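Protein RnfH (Haemophilus influenzae, PDB 2HJ1) is of unknown function but belongs to the RnfH family of ubiquitin-like proteins and forms a domain-swapped dimer in the crystal. Local coordinates at residues I17-P22 and P52-S57. Numbering follows the deposited sequence.
Sequences IAYAFP and PEIDLS
Tyr19 meets Ile54 and Glu53 in a partly buried part of a ubiquitin-like fold, where strand 12-19 of the beta hairpin faces the loop after helix 47-50. No hydrogen bond joins the two segments. Tyr19 can be followed outward from CB, which points toward the loop. Its CG is anti to the backbone N (chi1 178°), and this carries the ring out to Ile54. CG, CD1 and CD2 all have Ile54 CD1 as their neighbour. That methyl lies over the ring centre: Ile54 CD1 is 3.7 Å from the centroid of the Tyr19 ring and 2° off the normal, a CH-pi contact. Farther out, Tyr19 CZ packs on Ile54 CG1 at 3.6 Å. At the tip, Tyr19 OH touches Glu53 CG at 3.5 Å and makes a weak hydrogen bond with Arg84 NH2 of the second subunit. That chain also pairs with residues 17-19 in a parallel ladder, so the sheet continues across the domain-swapped interface. Ile47 packs against both Tyr19 and Ile54. The bend of Glu53 at chi2 turns its carboxylate toward Phe21, with the carboxylate plane 81° from the Tyr19 ring. Phe21 CE2 lies 4.1 Å from Glu53 OE1, which comes to that ring obliquely.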
ATOM      1  N   ILE B  17       6.952   9.005   0.977  1.00 33.91           N
ATOM      2  CA  ILE B  17       6.306   9.565  -0.210  1.00 33.35           C
ATOM      3  C   ILE B  17       7.084   9.144  -1.428  1.00 33.26           C
ATOM      4  O   ILE B  17       8.325   9.237  -1.424  1.00 32.58           O
ATOM      5  CB  ILE B  17       6.229  11.122  -0.122  1.00 34.58           C
ATOM      6  CG1 ILE B  17       5.388  11.495   1.090  1.00 35.41           C
ATOM      7  CG2 ILE B  17       5.562  11.724  -1.370  1.00 33.08           C
ATOM      8  CD1 ILE B  17       5.482  13.007   1.406  1.00 37.75           C
ATOM      9  N   ALA B  18       6.371   8.681  -2.463  1.00 32.32           N
ATOM     10  CA  ALA B  18       6.996   8.177  -3.693  1.00 33.39           C
ATOM     11  C   ALA B  18       6.364   8.859  -4.893  1.00 34.20           C
ATOM     12  O   ALA B  18       5.158   9.083  -4.917  1.00 34.45           O
ATOM     13  CB  ALA B  18       6.804   6.635  -3.833  1.00 31.51           C
ATOM     14  N   TYR B  19       7.183   9.143  -5.884  1.00 36.19           N
ATOM     15  CA  TYR B  19       6.716   9.748  -7.103  1.00 38.73           C
ATOM     16  C   TYR B  19       7.744   9.411  -8.156  1.00 40.16           C
ATOM     17  O   TYR B  19       8.930   9.678  -7.971  1.00 40.86           O
ATOM     18  CB  TYR B  19       6.618  11.279  -6.940  1.00 38.38           C
ATOM     19  CG  TYR B  19       6.177  12.028  -8.192  1.00 37.98           C
ATOM     20  CD1 TYR B  19       4.872  11.902  -8.714  1.00 38.85           C
ATOM     21  CD2 TYR B  19       7.050  12.879  -8.823  1.00 37.91           C
ATOM     22  CE1 TYR B  19       4.477  12.611  -9.892  1.00 39.82           C
ATOM     23  CE2 TYR B  19       6.655  13.607  -9.971  1.00 41.97           C
ATOM     24  CZ  TYR B  19       5.395  13.460 -10.486  1.00 40.31           C
ATOM     25  OH  TYR B  19       5.084  14.213 -11.597  1.00 44.30           O
ATOM     26  N   ALA B  20       7.317   8.897  -9.295  1.00 42.59           N
ATOM     27  CA  ALA B  20       8.324   8.340 -10.219  1.00 47.22           C
ATOM     28  C   ALA B  20       8.641   9.274 -11.359  1.00 50.60           C
ATOM     29  O   ALA B  20       8.032   9.215 -12.404  1.00 52.49           O
ATOM     30  CB  ALA B  20       7.914   7.010 -10.746  1.00 45.85           C
ATOM     31  N   PHE B  21       9.607  10.148 -11.130  1.00 54.69           N
ATOM     32  CA  PHE B  21      10.077  11.047 -12.140  1.00 57.38           C
ATOM     33  C   PHE B  21      10.966  10.153 -12.986  1.00 58.81           C
ATOM     34  O   PHE B  21      12.050   9.726 -12.519  1.00 57.08           O
ATOM     35  CB  PHE B  21      10.846  12.181 -11.481  1.00 58.23           C
ATOM     36  CG  PHE B  21      11.348  13.227 -12.431  1.00 60.92           C
ATOM     37  CD1 PHE B  21      12.714  13.474 -12.546  1.00 61.96           C
ATOM     38  CD2 PHE B  21      10.443  14.024 -13.173  1.00 63.82           C
ATOM     39  CE1 PHE B  21      13.182  14.482 -13.394  1.00 62.07           C
ATOM     40  CE2 PHE B  21      10.912  15.030 -14.019  1.00 63.60           C
ATOM     41  CZ  PHE B  21      12.288  15.245 -14.129  1.00 62.07           C
ATOM     42  N   PRO B  22      10.486   9.838 -14.225  1.00 60.02           N
ATOM     43  CA  PRO B  22      11.104   8.739 -14.988  1.00 60.01           C
ATOM     44  C   PRO B  22      12.563   9.140 -15.316  1.00 59.38           C
ATOM     45  O   PRO B  22      12.866  10.291 -15.721  1.00 61.49           O
ATOM     46  CB  PRO B  22      10.184   8.564 -16.213  1.00 60.32           C
ATOM     47  CG  PRO B  22       9.541   9.958 -16.401  1.00 60.49           C
ATOM     48  CD  PRO B  22       9.406  10.524 -14.978  1.00 59.67           C
ATOM     49  N   PRO B  52       6.600  20.832  -9.990  1.00 42.41           N
ATOM     50  CA  PRO B  52       5.408  21.680 -10.032  1.00 42.34           C
ATOM     51  C   PRO B  52       4.296  21.175 -10.977  1.00 42.06           C
ATOM     52  O   PRO B  52       3.160  21.680 -10.913  1.00 41.22           O
ATOM     53  CB  PRO B  52       5.960  23.042 -10.435  1.00 42.59           C
ATOM     54  CG  PRO B  52       7.167  22.752 -11.239  1.00 44.05           C
ATOM     55  CD  PRO B  52       7.762  21.470 -10.654  1.00 42.94           C
ATOM     56  N   GLU B  53       4.594  20.159 -11.797  1.00 40.67           N
ATOM     57  CA  GLU B  53       3.567  19.479 -12.576  1.00 41.15           C
ATOM     58  C   GLU B  53       2.607  18.616 -11.747  1.00 39.70           C
ATOM     59  O   GLU B  53       1.571  18.244 -12.245  1.00 40.17           O
ATOM     60  CB  GLU B  53       4.191  18.599 -13.657  1.00 42.65           C
ATOM     61  CG  GLU B  53       5.050  17.454 -13.031  1.00 46.45           C
ATOM     62  CD  GLU B  53       6.550  17.784 -12.950  1.00 50.87           C
ATOM     63  OE1 GLU B  53       7.342  16.951 -13.427  1.00 58.12           O
ATOM     64  OE2 GLU B  53       6.960  18.848 -12.461  1.00 49.37           O
ATOM     65  N   ILE B  54       2.913  18.313 -10.490  1.00 38.23           N
ATOM     66  CA  ILE B  54       1.969  17.538  -9.661  1.00 36.10           C
ATOM     67  C   ILE B  54       0.748  18.438  -9.331  1.00 38.19           C
ATOM     68  O   ILE B  54       0.924  19.564  -8.863  1.00 37.27           O
ATOM     69  CB  ILE B  54       2.602  17.043  -8.345  1.00 35.72           C
ATOM     70  CG1 ILE B  54       3.679  15.958  -8.604  1.00 33.68           C
ATOM     71  CG2 ILE B  54       1.527  16.500  -7.359  1.00 31.40           C
ATOM     72  CD1 ILE B  54       4.481  15.597  -7.301  1.00 35.04           C
ATOM     73  N   ASP B  55      -0.464  17.939  -9.583  1.00 38.40           N
ATOM     74  CA  ASP B  55      -1.718  18.678  -9.243  1.00 38.57           C
ATOM     75  C   ASP B  55      -2.479  17.801  -8.288  1.00 37.48           C
ATOM     76  O   ASP B  55      -3.072  16.797  -8.703  1.00 36.74           O
ATOM     77  CB  ASP B  55      -2.519  18.926 -10.520  1.00 39.39           C
ATOM     78  CG  ASP B  55      -3.814  19.727 -10.301  1.00 41.56           C
ATOM     79  OD1 ASP B  55      -4.287  19.866  -9.154  1.00 46.09           O
ATOM     80  OD2 ASP B  55      -4.367  20.223 -11.311  1.00 44.11           O
ATOM     81  N   LEU B  56      -2.458  18.160  -7.005  1.00 37.70           N
ATOM     82  CA  LEU B  56      -3.183  17.394  -5.981  1.00 39.34           C
ATOM     83  C   LEU B  56      -4.698  17.364  -6.147  1.00 40.41           C
ATOM     84  O   LEU B  56      -5.356  16.491  -5.576  1.00 40.44           O
ATOM     85  CB  LEU B  56      -2.860  17.902  -4.559  1.00 40.81           C
ATOM     86  CG  LEU B  56      -1.415  17.689  -4.092  1.00 40.95           C
ATOM     87  CD1 LEU B  56      -1.284  18.124  -2.655  1.00 40.07           C
ATOM     88  CD2 LEU B  56      -0.960  16.177  -4.263  1.00 41.41           C
ATOM     89  N   SER B  57      -5.279  18.301  -6.907  1.00 40.60           N
ATOM     90  CA  SER B  57      -6.744  18.277  -7.039  1.00 41.91           C
ATOM     91  C   SER B  57      -7.184  17.079  -7.873  1.00 43.17           C
ATOM     92  O   SER B  57      -8.288  16.541  -7.661  1.00 44.53           O
ATOM     93  CB  SER B  57      -7.254  19.557  -7.682  1.00 41.32           C
ATOM     94  OG  SER B  57      -6.790  19.593  -9.002  1.00 42.34           O
TER